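Local structure of phosphodiesterase (7D7P) at residues T67-R72 with V115-Y120; L77-Q82 with V134-M139; H223-K228 with L252-H257. The protein is an all-helical member of the phosphodiesterase family, in the HD clan, with a zinc and a magnesium ion bound in the model. One frame throughout, in Å; residues are numbered along the deposited sequence.

Contact 1: residues T67-R72 with V115-Y120; sequences TAVCVR and VLHTTY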
loop_
_atom_site.group_PDB
_atom_site.type_symbol
_atom_site.label_atom_id
_atom_site.label_comp_id
_atom_site.label_asym_id
_atom_site.label_seq_id
_atom_site.Cartn_x
_atom_site.Cartn_y
_atom_site.Cartn_z
ATOM N N THR A 67 14.607 29.199 19.953
ATOM C CA THR A 67 15.568 29.148 21.051
ATOM C C THR A 67 14.883 28.742 22.349
ATOM O O THR A 67 15.380 27.884 23.087
ATOM C CB THR A 67 16.258 30.503 21.215
ATOM O OG1 THR A 67 16.872 30.886 19.980
ATOM C CG2 THR A 67 17.322 30.432 22.300
ATOM N N ALA A 68 13.724 29.342 22.631
ATOM C CA ALA A 68 13.002 29.027 23.859
ATOM C C ALA A 68 12.543 27.575 23.876
ATOM O O ALA A 68 12.531 26.933 24.934
ATOM C CB ALA A 68 11.809 29.970 24.019
ATOM N N VAL A 69 12.165 27.037 22.714
ATOM C CA VAL A 69 11.744 25.639 22.645
ATOM C C VAL A 69 12.901 24.715 22.995
ATOM O O VAL A 69 12.744 23.767 23.776
ATOM C CB VAL A 69 11.169 25.318 21.253
ATOM C CG1 VAL A 69 10.955 23.820 21.104
ATOM C CG2 VAL A 69 9.867 26.067 21.028
ATOM N N CYS A 70 14.083 24.975 22.427
ATOM C CA CYS A 70 15.238 24.124 22.695
ATOM C C CYS A 70 15.625 24.172 24.167
ATOM O O CYS A 70 15.904 23.134 24.779
ATOM C CB CYS A 70 16.415 24.548 21.816
ATOM S SG CYS A 70 16.123 24.378 20.037
ATOM N N VAL A 71 15.638 25.369 24.756
ATOM C CA VAL A 71 15.980 25.502 26.169
ATOM C C VAL A 71 14.928 24.830 27.040
ATOM O O VAL A 71 15.253 24.180 28.042
ATOM C CB VAL A 71 16.156 26.988 26.532
ATOM C CG1 VAL A 71 16.352 27.151 28.034
ATOM C CG2 VAL A 71 17.323 27.588 25.763
ATOM N N ARG A 72 13.649 24.971 26.676
ATOM C CA ARG A 72 12.583 24.372 27.472
ATOM C C ARG A 72 12.661 22.850 27.456
ATOM O O ARG A 72 12.365 22.202 28.466
ATOM C CB ARG A 72 11.218 24.837 26.967
ATOM C CG ARG A 72 10.757 26.156 27.552
ATOM C CD ARG A 72 9.299 26.432 27.211
ATOM N NE ARG A 72 8.379 25.514 27.883
ATOM C CZ ARG A 72 7.062 25.515 27.705
ATOM N NH1 ARG A 72 6.501 26.379 26.869
ATOM N NH2 ARG A 72 6.301 24.647 28.357
ATOM N N VAL A 115 13.161 17.841 14.770
ATOM C CA VAL A 115 13.610 16.511 15.163
ATOM C C VAL A 115 13.915 16.471 16.655
ATOM O O VAL A 115 13.667 15.462 17.327
ATOM C CB VAL A 115 14.821 16.088 14.309
ATOM C CG1 VAL A 115 15.395 14.760 14.792
ATOM C CG2 VAL A 115 14.410 15.986 12.853
ATOM N N LEU A 116 14.445 17.568 17.201
ATOM C CA LEU A 116 14.661 17.640 18.642
ATOM C C LEU A 116 13.341 17.544 19.396
ATOM O O LEU A 116 13.211 16.768 20.350
ATOM C CB LEU A 116 15.394 18.932 19.009
ATOM C CG LEU A 116 15.380 19.249 20.509
ATOM C CD1 LEU A 116 16.197 18.226 21.285
ATOM C CD2 LEU A 116 15.877 20.659 20.792
ATOM N N HIS A 117 12.343 18.326 18.976
ATOM C CA HIS A 117 11.064 18.331 19.678
ATOM C C HIS A 117 10.342 16.997 19.534
ATOM O O HIS A 117 9.742 16.503 20.496
ATOM C CB HIS A 117 10.187 19.473 19.165
ATOM C CG HIS A 117 8.902 19.627 19.915
ATOM N ND1 HIS A 117 7.744 18.975 19.549
ATOM C CD2 HIS A 117 8.592 20.355 21.014
ATOM C CE1 HIS A 117 6.776 19.295 20.390
ATOM N NE2 HIS A 117 7.265 20.131 21.289
ATOM N N THR A 118 10.385 16.401 18.341
ATOM C CA THR A 118 9.737 15.109 18.136
ATOM C C THR A 118 10.439 14.010 18.925
ATOM O O THR A 118 9.787 13.086 19.425
ATOM C CB THR A 118 9.705 14.773 16.644
ATOM O OG1 THR A 118 9.124 15.869 15.923
ATOM C CG2 THR A 118 8.891 13.508 16.386
ATOM N N THR A 119 11.768 14.092 19.043
ATOM C CA THR A 119 12.494 13.152 19.892
ATOM C C THR A 119 12.077 13.305 21.348
ATOM O O THR A 119 11.942 12.313 22.075
ATOM C CB THR A 119 14.003 13.362 19.745
ATOM O OG1 THR A 119 14.388 13.148 18.381
ATOM C CG2 THR A 119 14.772 12.395 20.641
ATOM N N TYR A 120 11.858 14.545 21.788
ATOM C CA TYR A 120 11.381 14.783 23.144
ATOM C C TYR A 120 9.994 14.183 23.353
ATOM O O TYR A 120 9.690 13.665 24.433
ATOM C CB TYR A 120 11.392 16.287 23.423
ATOM C CG TYR A 120 10.272 16.803 24.295
ATOM C CD1 TYR A 120 10.350 16.728 25.680
ATOM C CD2 TYR A 120 9.151 17.402 23.733
ATOM C CE1 TYR A 120 9.335 17.214 26.479
ATOM C CE2 TYR A 120 8.133 17.889 24.524
ATOM C CZ TYR A 120 8.228 17.795 25.895
ATOM O OH TYR A 120 7.211 18.286 26.683
#
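C70 and V69 of helix 63-76 pack against L116 and H117 of helix 109-126 in a buried helix-helix contact of the all-α phosphodiesterase fold. The interface is small, 129 Å² over both sides, and the nearest pair of CA atoms, those of C70 and L116, is 7.7 Å apart. One leucine methyl fills much of that gap. With CG of L116 anti to the backbone N (chi1 167°), its CD2 reaches across to C70, where it lies 3.8 Å from SG and 4.0 Å from CA. The thiol thus acts as an apolar surface here, and L94 of helix 87-99 touches C70 as well. L116 also packs on L140 and L144 of helix 133-145, which makes it a bridge between three helices, about 11 Å from the bound zinc ion.

Beside this pair, V69 crosses H117 at about a right angle. The imidazole has several further partners: NE2 is hydrogen-bonded to the carbonyl O of L51, F56 stacks on the ring, and CD2 of Y120 sits 4.0 Å above one face, offset toward the rim. These partners probably limit rotation of the ring, whose CD2 is the atom nearest the valine. The branch that meets it is CG1, itself anti to the backbone N of V69 (chi1 170°), and it approaches H117 CD2 obliquely at 4.2 Å.

Contact 2: residues L77-Q82 with V134-M139; sequences LHVIEQ and VELLAM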
loop_
_atom_site.group_PDB
_atom_site.type_symbol
_atom_site.label_atom_id
_atom_site.label_comp_id
_atom_site.label_asym_id
_atom_site.label_seq_id
_atom_site.Cartn_x
_atom_site.Cartn_y
_atom_site.Cartn_z
ATOM N N LEU A 77 13.064 18.392 30.843
ATOM C CA LEU A 77 13.547 17.023 30.987
ATOM C C LEU A 77 14.577 16.872 32.100
ATOM O O LEU A 77 15.073 15.759 32.310
ATOM C CB LEU A 77 14.140 16.526 29.666
ATOM C CG LEU A 77 13.119 16.269 28.557
ATOM C CD1 LEU A 77 13.813 15.917 27.250
ATOM C CD2 LEU A 77 12.154 15.166 28.977
ATOM N N HIS A 78 14.910 17.959 32.797
ATOM C CA HIS A 78 15.772 17.994 33.977
ATOM C C HIS A 78 17.237 17.706 33.673
ATOM O O HIS A 78 18.019 17.484 34.607
ATOM C CB HIS A 78 15.282 17.030 35.066
ATOM C CG HIS A 78 13.838 17.206 35.424
ATOM N ND1 HIS A 78 13.356 18.344 36.035
ATOM C CD2 HIS A 78 12.771 16.388 35.259
ATOM C CE1 HIS A 78 12.055 18.222 36.227
ATOM N NE2 HIS A 78 11.675 17.044 35.766
ATOM N N VAL A 79 17.648 17.730 32.402
ATOM C CA VAL A 79 19.041 17.418 32.086
ATOM C C VAL A 79 19.961 18.565 32.484
ATOM O O VAL A 79 21.148 18.347 32.763
ATOM C CB VAL A 79 19.196 17.063 30.596
ATOM C CG1 VAL A 79 18.326 15.868 30.245
ATOM C CG2 VAL A 79 18.853 18.254 29.718
ATOM N N ILE A 80 19.446 19.795 32.519
ATOM C CA ILE A 80 20.266 20.935 32.929
ATOM C C ILE A 80 20.715 20.771 34.377
ATOM O O ILE A 80 21.897 20.937 34.702
ATOM C CB ILE A 80 19.498 22.253 32.720
ATOM C CG1 ILE A 80 19.304 22.524 31.228
ATOM C CG2 ILE A 80 20.226 23.413 33.385
ATOM C CD1 ILE A 80 18.582 23.822 30.926
ATOM N N GLU A 81 19.782 20.428 35.267
ATOM C CA GLU A 81 20.142 20.276 36.673
ATOM C C GLU A 81 20.846 18.953 36.948
ATOM O O GLU A 81 21.687 18.886 37.850
ATOM C CB GLU A 81 18.900 20.418 37.557
ATOM C CG GLU A 81 17.862 19.328 37.386
ATOM C CD GLU A 81 16.621 19.580 38.222
ATOM O OE1 GLU A 81 16.236 20.760 38.371
ATOM O OE2 GLU A 81 16.032 18.601 38.731
ATOM N N GLN A 82 20.541 17.904 36.178
ATOM C CA GLN A 82 21.175 16.610 36.409
ATOM C C GLN A 82 22.656 16.628 36.048
ATOM O O GLN A 82 23.440 15.862 36.620
ATOM C CB GLN A 82 20.455 15.516 35.618
ATOM C CG GLN A 82 19.139 15.057 36.233
ATOM C CD GLN A 82 19.330 14.268 37.513
ATOM O OE1 GLN A 82 20.210 13.411 37.605
ATOM N NE2 GLN A 82 18.502 14.554 38.512
ATOM N N VAL A 134 22.328 9.918 31.006
ATOM C CA VAL A 134 23.338 10.297 30.024
ATOM C C VAL A 134 22.814 10.079 28.609
ATOM O O VAL A 134 23.017 10.918 27.722
ATOM C CB VAL A 134 24.647 9.526 30.279
ATOM C CG1 VAL A 134 25.593 9.663 29.094
ATOM C CG2 VAL A 134 25.317 10.020 31.554
ATOM N N GLU A 135 22.116 8.963 28.377
ATOM C CA GLU A 135 21.558 8.700 27.053
ATOM C C GLU A 135 20.479 9.713 26.686
ATOM O O GLU A 135 20.320 10.041 25.505
ATOM C CB GLU A 135 21.000 7.277 26.989
ATOM C CG GLU A 135 22.064 6.188 27.086
ATOM C CD GLU A 135 21.487 4.828 27.430
ATOM O OE1 GLU A 135 20.278 4.748 27.743
ATOM O OE2 GLU A 135 22.247 3.836 27.396
ATOM N N LEU A 136 19.738 10.219 27.672
ATOM C CA LEU A 136 18.740 11.246 27.393
ATOM C C LEU A 136 19.400 12.530 26.908
ATOM O O LEU A 136 18.973 13.120 25.908
ATOM C CB LEU A 136 17.896 11.513 28.640
ATOM C CG LEU A 136 16.834 12.607 28.521
ATOM C CD1 LEU A 136 15.805 12.250 27.457
ATOM C CD2 LEU A 136 16.164 12.854 29.868
ATOM N N LEU A 137 20.445 12.978 27.610
ATOM C CA LEU A 137 21.199 14.144 27.159
ATOM C C LEU A 137 21.797 13.909 25.779
ATOM O O LEU A 137 21.814 14.817 24.940
ATOM C CB LEU A 137 22.295 14.481 28.170
ATOM C CG LEU A 137 23.284 15.587 27.796
ATOM C CD1 LEU A 137 22.576 16.930 27.675
ATOM C CD2 LEU A 137 24.419 15.661 28.811
ATOM N N ALA A 138 22.284 12.691 25.521
ATOM C CA ALA A 138 22.862 12.381 24.217
ATOM C C ALA A 138 21.821 12.439 23.105
ATOM O O ALA A 138 22.140 12.842 21.980
ATOM C CB ALA A 138 23.520 11.002 24.245
ATOM N N MET A 139 20.580 12.037 23.390
ATOM C CA MET A 139 19.552 12.059 22.354
ATOM C C MET A 139 19.170 13.486 21.982
ATOM O O MET A 139 18.871 13.769 20.816
ATOM C CB MET A 139 18.326 11.272 22.815
ATOM C CG MET A 139 18.569 9.771 22.918
ATOM S SD MET A 139 19.092 9.052 21.348
ATOM C CE MET A 139 17.578 9.213 20.403
#
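L136 of helix 133-145 reaches toward L77 and V79, the residues flanking H78 in a Schellman motif, the turn that ends helix 63-76 in this all-helical phosphodiesterase. H78 is the first residue to leave the helix, with a positive phi of 70°, and also takes the N-cap position of the short helix 79-82. Following L136 outward, CB carries the chain toward the turn, and CG stands anti to the backbone N. CG already touches V79, lying 4.0 Å from CG1. Beyond it the two methyls divide the work. CD2 enters the corner between the two residues, 3.7 Å from V79 CG1, 3.9 Å from the carbonyl O of L77 and 4.2 Å from L77 CB. CD1 turns toward the end of the L77 side chain, and L123 of helix 109-126 and M41 also pack on this leucine.

V79 crosses L136 at about a right angle. Its CG1 lies anti to the carbonyl carbon (chi1 -59°), which leaves the other methyl to face L137, with CG2 and L137 CD1 4.4 Å apart. No hydrogen bond joins the segments; the side chains that meet in the 190 Å² interface are all aliphatic, and L140, one turn beyond L136, also packs on both L77 and V79. L77 meets L136 again at its far end, where the two CD1 methyls, one from each leucine, lie 4.2 Å apart.

Contact 3: residues H223-K228 with L252-H257; sequences HTKLSK and LAVLLH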
loop_
_atom_site.group_PDB
_atom_site.type_symbol
_atom_site.label_atom_id
_atom_site.label_comp_id
_atom_site.label_asym_id
_atom_site.label_seq_id
_atom_site.Cartn_x
_atom_site.Cartn_y
_atom_site.Cartn_z
ATOM N N HIS A 223 16.168 -0.236 5.906
ATOM C CA HIS A 223 15.663 -1.599 5.755
ATOM C C HIS A 223 16.254 -2.537 6.804
ATOM O O HIS A 223 15.549 -3.406 7.332
ATOM C CB HIS A 223 15.961 -2.108 4.340
ATOM C CG HIS A 223 15.292 -3.405 4.001
ATOM N ND1 HIS A 223 13.954 -3.497 3.678
ATOM C CD2 HIS A 223 15.781 -4.666 3.931
ATOM C CE1 HIS A 223 13.649 -4.757 3.425
ATOM N NE2 HIS A 223 14.740 -5.488 3.573
ATOM N N THR A 224 17.543 -2.380 7.124
ATOM C CA THR A 224 18.158 -3.260 8.116
ATOM C C THR A 224 17.509 -3.097 9.486
ATOM O O THR A 224 17.272 -4.087 10.187
ATOM C CB THR A 224 19.663 -3.003 8.206
ATOM O OG1 THR A 224 19.899 -1.707 8.772
ATOM C CG2 THR A 224 20.314 -3.091 6.832
ATOM N N LYS A 225 17.212 -1.859 9.888
ATOM C CA LYS A 225 16.543 -1.655 11.167
ATOM C C LYS A 225 15.113 -2.173 11.132
ATOM O O LYS A 225 14.617 -2.686 12.141
ATOM C CB LYS A 225 16.569 -0.175 11.552
ATOM C CG LYS A 225 17.905 0.292 12.108
ATOM C CD LYS A 225 17.816 1.709 12.655
ATOM C CE LYS A 225 17.581 2.718 11.541
ATOM N NZ LYS A 225 18.704 2.741 10.562
ATOM N N LEU A 226 14.442 -2.064 9.982
ATOM C CA LEU A 226 13.076 -2.565 9.873
ATOM C C LEU A 226 13.032 -4.084 10.010
ATOM O O LEU A 226 12.131 -4.627 10.660
ATOM C CB LEU A 226 12.466 -2.124 8.542
ATOM C CG LEU A 226 11.011 -2.532 8.293
ATOM C CD1 LEU A 226 10.106 -2.064 9.424
ATOM C CD2 LEU A 226 10.528 -2.002 6.953
ATOM N N SER A 227 14.003 -4.784 9.410
ATOM C CA SER A 227 14.054 -6.241 9.510
ATOM C C SER A 227 14.295 -6.694 10.944
ATOM O O SER A 227 13.685 -7.667 11.405
ATOM C CB SER A 227 15.144 -6.801 8.594
ATOM O OG SER A 227 14.952 -6.417 7.244
ATOM N N LYS A 228 15.189 -6.012 11.663
ATOM C CA LYS A 228 15.474 -6.398 13.042
ATOM C C LYS A 228 14.279 -6.128 13.947
ATOM O O LYS A 228 14.009 -6.899 14.876
ATOM C CB LYS A 228 16.716 -5.662 13.546
ATOM C CG LYS A 228 17.978 -5.984 12.757
ATOM C CD LYS A 228 19.163 -5.159 13.233
ATOM C CE LYS A 228 20.401 -5.435 12.392
ATOM N NZ LYS A 228 21.564 -4.607 12.824
ATOM N N LEU A 252 17.006 3.451 20.716
ATOM C CA LEU A 252 17.273 4.881 20.580
ATOM C C LEU A 252 17.524 5.257 19.124
ATOM O O LEU A 252 17.034 6.287 18.647
ATOM C CB LEU A 252 18.464 5.283 21.450
ATOM C CG LEU A 252 18.352 4.990 22.948
ATOM C CD1 LEU A 252 19.598 5.462 23.680
ATOM C CD2 LEU A 252 17.105 5.633 23.532
ATOM N N ALA A 253 18.290 4.432 18.404
ATOM C CA ALA A 253 18.504 4.676 16.983
ATOM C C ALA A 253 17.196 4.588 16.207
ATOM O O ALA A 253 16.966 5.365 15.273
ATOM C CB ALA A 253 19.526 3.682 16.431
ATOM N N VAL A 254 16.329 3.645 16.579
ATOM C CA VAL A 254 15.033 3.520 15.921
ATOM C C VAL A 254 14.185 4.763 16.173
ATOM O O VAL A 254 13.503 5.261 15.267
ATOM C CB VAL A 254 14.325 2.235 16.392
ATOM C CG1 VAL A 254 12.834 2.288 16.088
ATOM C CG2 VAL A 254 14.964 1.009 15.749
ATOM N N LEU A 255 14.229 5.297 17.396
ATOM C CA LEU A 255 13.381 6.437 17.735
ATOM C C LEU A 255 13.866 7.721 17.069
ATOM O O LEU A 255 13.048 8.536 16.624
ATOM C CB LEU A 255 13.315 6.609 19.254
ATOM C CG LEU A 255 12.512 5.544 20.007
ATOM C CD1 LEU A 255 12.574 5.781 21.509
ATOM C CD2 LEU A 255 11.067 5.517 19.522
ATOM N N LEU A 256 15.185 7.932 16.998
ATOM C CA LEU A 256 15.686 9.132 16.331
ATOM C C LEU A 256 15.382 9.098 14.839
ATOM O O LEU A 256 15.058 10.132 14.241
ATOM C CB LEU A 256 17.189 9.296 16.561
ATOM C CG LEU A 256 17.758 10.563 15.903
ATOM C CD1 LEU A 256 17.145 11.811 16.527
ATOM C CD2 LEU A 256 19.282 10.621 15.964
ATOM N N HIS A 257 15.489 7.921 14.219
ATOM C CA HIS A 257 15.092 7.786 12.822
ATOM C C HIS A 257 13.609 8.084 12.648
ATOM O O HIS A 257 13.202 8.703 11.656
ATOM C CB HIS A 257 15.430 6.382 12.315
ATOM C CG HIS A 257 15.013 6.132 10.899
ATOM N ND1 HIS A 257 15.422 6.926 9.851
ATOM C CD2 HIS A 257 14.230 5.168 10.358
ATOM C CE1 HIS A 257 14.906 6.468 8.724
ATOM N NE2 HIS A 257 14.179 5.401 9.005
#
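K225 and H257 are brought together by one folded and one extended side chain. The lysine leaves its helix with CG beside the backbone N, runs straight through chi2, then bends twice, at chi3 (-67°) and chi4 (-62°), which curls the ammonium back toward the start of helix 222-234. The imidazole of H257, its CG anti to the backbone N (chi1 178°), points out from helix 245-260 toward the bend.

What crosses the interface is therefore the aliphatic part of the lysine. K225 CD lies 4.3 Å from V254 CG2, and K225 CE stands at the same distance, 4.3 Å, from H257 CD2, approaching the ring obliquely. The two polar ends do not meet, K225 NZ and H257 ND1 being 5.4 Å apart. Instead, the buried NZ is hydrogen-bonded to N216 OD1 and to the carbonyl O of T221, two bonds that probably help to hold the curl. H257 NE2 in turn is hydrogen-bonded to ND1 of H222, a residue at the first turn of the lysine's own helix, and W323 meets the imidazole edge-to-face. The contact is a modest one, 136 Å² in all, with the nearest CA atoms, of K225 and V254, 7.2 Å apart.

Helix 245-260 continues from H257 to the zinc ligand D260, and the H257 side chain is about 8 Å from the zinc ion. Helix 305-330 closes the flank of the contact: W323 touches K225 and V254 as well as H257, and L327 packs on V254. Through L255, helix 245-260 also rests on L123 and V126 of helix 109-126.

In the fold
All three contacts are buried, though contact 2 lies farther out, its centre about 18 Å from the centre of the chain against about 12 Å for contacts 1 and 3. Contacts 1 and 2 use consecutive elements: helices 63-76 and 79-82 face helices 109-126 and 133-145, with Y120 CD1 and L77 CD1 touching at 3.9 Å. Contact 3 occupies the opposite side of the centre from contact 1, yet L256 CD1 packs on T119 OG1 at 3.6 Å, and M139 CE of contact 2 touches L256 too. The chemistry differs too: contact 2 is nearly all aliphatic, whereas contacts 1 and 3, nearer the centre of the chain, each include a hydrogen-bonded histidine.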